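Uncharacterized protein (Bordetella bronchiseptica RB50, PDB 3BE3) is of unknown function, a small DUF1653 protein of the SH3 clan built largely from one antiparallel beta-sheet. Local coordinates at residues G11-Y16 against R56-T61. Numbering follows the deposited sequence.
Sequences GVYRHY and RIWNET. With SO4 (sulfate ion), chain D.
Trp58 drives the edge of its indole against one face of the Tyr13 ring, a T-shaped pair that illustrates how a short helix can set an aromatic side chain against a beta-sheet. The leading atom is CZ2 of Trp58, 3.6 Å from CG of Tyr13 and displaced from the ring centre toward the CG-CD1 bond. Further along the same edge, NE1 of Trp58 approaches CE2 of Tyr13 at 3.7 Å. The planes stand at 76°, with the phenol and five-membered ring centroids 5.0 Å apart. On Trp58, CG lies anti to the backbone N (chi1 175°), which carries the indole away from helix 55-58 and across to strand 11-15. Phe72 stacks on Trp58, Tyr39 meets it edge-to-face and Tyr74 pairs with Tyr13, making the contact part of a buried aromatic cluster. The phenol OH of Tyr13 hydrogen-bonds to the carbonyl O of Arg9.

Where the strand ends, His15 and Tyr16 turn to a sulfate, probably from the crystallisation liquor. NE2 of His15 donates an almost straight bond of 2.8 Å to O1, and OH of Tyr16 reaches O2 at the same length; Arg53 and Arg71 also hydrogen-bond to it. Arg71 is besides a polar tie to Ile57 O and Glu60. The Tyr13-Trp58 pair itself probably rests on shape and ring orientation, consistent with the slightly positive indole rim, NE1 included, lying against the electron-rich phenol face.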
ATOM      1  N   GLY B  11      -2.709  12.283  -3.457  1.00 10.65           N
ATOM      2  CA  GLY B  11      -3.384  13.373  -2.771  1.00 11.56           C
ATOM      3  C   GLY B  11      -4.781  12.956  -2.365  1.00 11.48           C
ATOM      4  O   GLY B  11      -5.077  11.768  -2.287  1.00 12.08           O
ATOM      5  N   VAL B  12      -5.649  13.929  -2.123  1.00 10.95           N
ATOM      6  CA  VAL B  12      -7.015  13.643  -1.712  1.00 10.95           C
ATOM      7  C   VAL B  12      -7.943  13.422  -2.898  1.00 12.24           C
ATOM      8  O   VAL B  12      -7.949  14.192  -3.860  1.00 10.87           O
ATOM      9  CB  VAL B  12      -7.560  14.781  -0.807  1.00  9.60           C
ATOM     10  CG1 VAL B  12      -9.007  14.494  -0.388  1.00 11.08           C
ATOM     11  CG2 VAL B  12      -6.673  14.900   0.442  1.00  9.84           C
ATOM     12  N   TYR B  13      -8.706  12.337  -2.823  1.00 11.98           N
ATOM     13  CA  TYR B  13      -9.648  11.971  -3.869  1.00 12.31           C
ATOM     14  C   TYR B  13     -11.047  11.782  -3.311  1.00 13.58           C
ATOM     15  O   TYR B  13     -11.218  11.309  -2.185  1.00 13.01           O
ATOM     16  CB  TYR B  13      -9.228  10.659  -4.542  1.00 11.47           C
ATOM     17  CG  TYR B  13      -8.099  10.779  -5.538  1.00 10.99           C
ATOM     18  CD1 TYR B  13      -6.784  10.905  -5.126  1.00  9.76           C
ATOM     19  CD2 TYR B  13      -8.354  10.765  -6.904  1.00 11.25           C
ATOM     20  CE1 TYR B  13      -5.740  11.017  -6.050  1.00 10.30           C
ATOM     21  CE2 TYR B  13      -7.325  10.869  -7.829  1.00 13.20           C
ATOM     22  CZ  TYR B  13      -6.023  10.993  -7.405  1.00 11.95           C
ATOM     23  OH  TYR B  13      -5.018  11.088  -8.333  1.00 13.27           O
ATOM     24  N   ARG B  14     -12.047  12.146  -4.105  1.00 14.08           N
ATOM     25  CA  ARG B  14     -13.431  11.948  -3.702  1.00 16.07           C
ATOM     26  C   ARG B  14     -13.935  10.771  -4.537  1.00 17.64           C
ATOM     27  O   ARG B  14     -13.958  10.846  -5.766  1.00 17.38           O
ATOM     28  CB  ARG B  14     -14.282  13.188  -3.998  1.00 17.49           C
ATOM     29  CG  ARG B  14     -15.750  13.040  -3.564  1.00 16.20           C
ATOM     30  CD  ARG B  14     -16.589  14.219  -4.037  1.00 19.71           C
ATOM     31  NE  ARG B  14     -16.606  14.335  -5.493  1.00 20.45           N
ATOM     32  CZ  ARG B  14     -16.241  15.423  -6.166  1.00 21.43           C
ATOM     33  NH1 ARG B  14     -15.825  16.506  -5.524  1.00 19.16           N
ATOM     34  NH2 ARG B  14     -16.288  15.429  -7.486  1.00 23.80           N
ATOM     35  N   HIS B  15     -14.289   9.678  -3.862  1.00 18.42           N
ATOM     36  CA  HIS B  15     -14.811   8.475  -4.511  1.00 19.23           C
ATOM     37  C   HIS B  15     -16.196   8.873  -5.037  1.00 19.52           C
ATOM     38  O   HIS B  15     -16.858   9.730  -4.448  1.00 18.82           O
ATOM     39  CB  HIS B  15     -14.895   7.336  -3.479  1.00 19.45           C
ATOM     40  CG  HIS B  15     -15.461   6.056  -4.016  1.00 19.25           C
ATOM     41  ND1 HIS B  15     -16.756   5.656  -3.769  1.00 20.07           N
ATOM     42  CD2 HIS B  15     -14.907   5.084  -4.782  1.00 19.94           C
ATOM     43  CE1 HIS B  15     -16.975   4.492  -4.354  1.00 20.69           C
ATOM     44  NE2 HIS B  15     -15.869   4.125  -4.977  1.00 19.66           N
ATOM     45  N   TYR B  16     -16.645   8.270  -6.135  1.00 20.48           N
ATOM     46  CA  TYR B  16     -17.939   8.651  -6.708  1.00 22.53           C
ATOM     47  C   TYR B  16     -19.143   8.516  -5.772  1.00 24.82           C
ATOM     48  O   TYR B  16     -20.210   9.077  -6.046  1.00 25.14           O
ATOM     49  CB  TYR B  16     -18.194   7.883  -8.015  1.00 24.04           C
ATOM     50  CG  TYR B  16     -18.558   6.421  -7.870  1.00 26.10           C
ATOM     51  CD1 TYR B  16     -19.878   6.021  -7.736  1.00 28.43           C
ATOM     52  CD2 TYR B  16     -17.584   5.434  -7.912  1.00 26.78           C
ATOM     53  CE1 TYR B  16     -20.223   4.665  -7.650  1.00 28.25           C
ATOM     54  CE2 TYR B  16     -17.918   4.077  -7.825  1.00 27.48           C
ATOM     55  CZ  TYR B  16     -19.239   3.695  -7.700  1.00 30.23           C
ATOM     56  OH  TYR B  16     -19.579   2.357  -7.658  1.00 31.02           O
ATOM     57  N   ARG B  56      -5.305   0.643 -12.528  1.00 15.22           N
ATOM     58  CA  ARG B  56      -6.200   0.624 -13.677  1.00 17.36           C
ATOM     59  C   ARG B  56      -7.679   0.565 -13.291  1.00 17.56           C
ATOM     60  O   ARG B  56      -8.528   1.025 -14.047  1.00 18.11           O
ATOM     61  CB  ARG B  56      -5.833  -0.526 -14.625  1.00 17.80           C
ATOM     62  CG  ARG B  56      -5.933  -1.914 -14.039  1.00 19.82           C
ATOM     63  CD  ARG B  56      -5.572  -2.939 -15.113  1.00 21.97           C
ATOM     64  NE  ARG B  56      -5.898  -4.304 -14.707  1.00 23.19           N
ATOM     65  CZ  ARG B  56      -5.073  -5.121 -14.055  1.00 22.79           C
ATOM     66  NH1 ARG B  56      -3.847  -4.717 -13.728  1.00 23.81           N
ATOM     67  NH2 ARG B  56      -5.483  -6.341 -13.727  1.00 18.17           N
ATOM     68  N   ILE B  57      -7.988   0.015 -12.120  1.00 16.43           N
ATOM     69  CA  ILE B  57      -9.377  -0.032 -11.668  1.00 17.59           C
ATOM     70  C   ILE B  57      -9.715   1.331 -11.052  1.00 17.34           C
ATOM     71  O   ILE B  57     -10.798   1.879 -11.267  1.00 18.00           O
ATOM     72  CB  ILE B  57      -9.609  -1.137 -10.607  1.00 19.04           C
ATOM     73  CG1 ILE B  57      -9.267  -2.514 -11.191  1.00 20.30           C
ATOM     74  CG2 ILE B  57     -11.053  -1.096 -10.134  1.00 18.56           C
ATOM     75  CD1 ILE B  57     -10.075  -2.901 -12.412  1.00 24.73           C
ATOM     76  N   TRP B  58      -8.773   1.871 -10.281  1.00 16.87           N
ATOM     77  CA  TRP B  58      -8.923   3.181  -9.637  1.00 16.03           C
ATOM     78  C   TRP B  58      -9.219   4.236 -10.701  1.00 15.98           C
ATOM     79  O   TRP B  58     -10.051   5.122 -10.494  1.00 16.72           O
ATOM     80  CB  TRP B  58      -7.628   3.540  -8.885  1.00 14.20           C
ATOM     81  CG  TRP B  58      -7.551   4.928  -8.257  1.00 13.17           C
ATOM     82  CD1 TRP B  58      -7.321   6.105  -8.900  1.00 16.14           C
ATOM     83  CD2 TRP B  58      -7.634   5.253  -6.854  1.00 14.10           C
ATOM     84  NE1 TRP B  58      -7.239   7.139  -7.990  1.00 15.48           N
ATOM     85  CE2 TRP B  58      -7.422   6.638  -6.730  1.00 15.71           C
ATOM     86  CE3 TRP B  58      -7.844   4.502  -5.696  1.00 14.49           C
ATOM     87  CZ2 TRP B  58      -7.439   7.288  -5.489  1.00 14.23           C
ATOM     88  CZ3 TRP B  58      -7.857   5.155  -4.464  1.00 15.49           C
ATOM     89  CH2 TRP B  58      -7.647   6.525  -4.373  1.00 15.11           C
ATOM     90  N   ASN B  59      -8.529   4.118 -11.835  1.00 17.48           N
ATOM     91  CA  ASN B  59      -8.677   5.048 -12.952  1.00 21.05           C
ATOM     92  C   ASN B  59      -9.893   4.824 -13.850  1.00 22.99           C
ATOM     93  O   ASN B  59     -10.123   5.599 -14.778  1.00 22.91           O
ATOM     94  CB  ASN B  59      -7.418   5.021 -13.825  1.00 22.31           C
ATOM     95  CG  ASN B  59      -6.313   5.883 -13.273  1.00 24.32           C
ATOM     96  OD1 ASN B  59      -6.578   6.908 -12.652  1.00 26.23           O
ATOM     97  ND2 ASN B  59      -5.067   5.491 -13.513  1.00 24.04           N
ATOM     98  N   GLU B  60     -10.673   3.783 -13.594  1.00 25.46           N
ATOM     99  CA  GLU B  60     -11.835   3.531 -14.433  1.00 28.76           C
ATOM    100  C   GLU B  60     -12.939   4.555 -14.237  1.00 30.12           C
ATOM    101  O   GLU B  60     -13.062   5.181 -13.183  1.00 28.83           O
ATOM    102  CB  GLU B  60     -12.409   2.134 -14.169  1.00 27.90           C
ATOM    103  CG  GLU B  60     -11.510   0.997 -14.602  1.00 31.13           C
ATOM    104  CD  GLU B  60     -12.163  -0.356 -14.412  1.00 32.27           C
ATOM    105  OE1 GLU B  60     -12.861  -0.538 -13.397  1.00 34.99           O
ATOM    106  OE2 GLU B  60     -11.971  -1.243 -15.268  1.00 33.99           O
ATOM    107  N   THR B  61     -13.741   4.727 -15.280  1.00 32.17           N
ATOM    108  CA  THR B  61     -14.868   5.641 -15.238  1.00 34.36           C
ATOM    109  C   THR B  61     -16.086   4.788 -14.910  1.00 35.48           C
ATOM    110  O   THR B  61     -16.135   3.608 -15.255  1.00 34.36           O
ATOM    111  CB  THR B  61     -15.069   6.358 -16.597  1.00 36.33           C
ATOM    112  OG1 THR B  61     -13.977   7.257 -16.826  1.00 36.90           O
ATOM    113  CG2 THR B  61     -16.376   7.144 -16.613  1.00 36.83           C
TER
HETATM  114  S   SO4 D 200     -16.536   0.723  -6.042  1.00 30.66           S
HETATM  115  O1  SO4 D 200     -15.472   1.687  -6.391  1.00 29.76           O
HETATM  116  O2  SO4 D 200     -17.437   0.567  -7.200  1.00 31.90           O
HETATM  117  O3  SO4 D 200     -15.936  -0.578  -5.715  1.00 29.89           O
HETATM  118  O4  SO4 D 200     -17.296   1.224  -4.885  1.00 28.77           O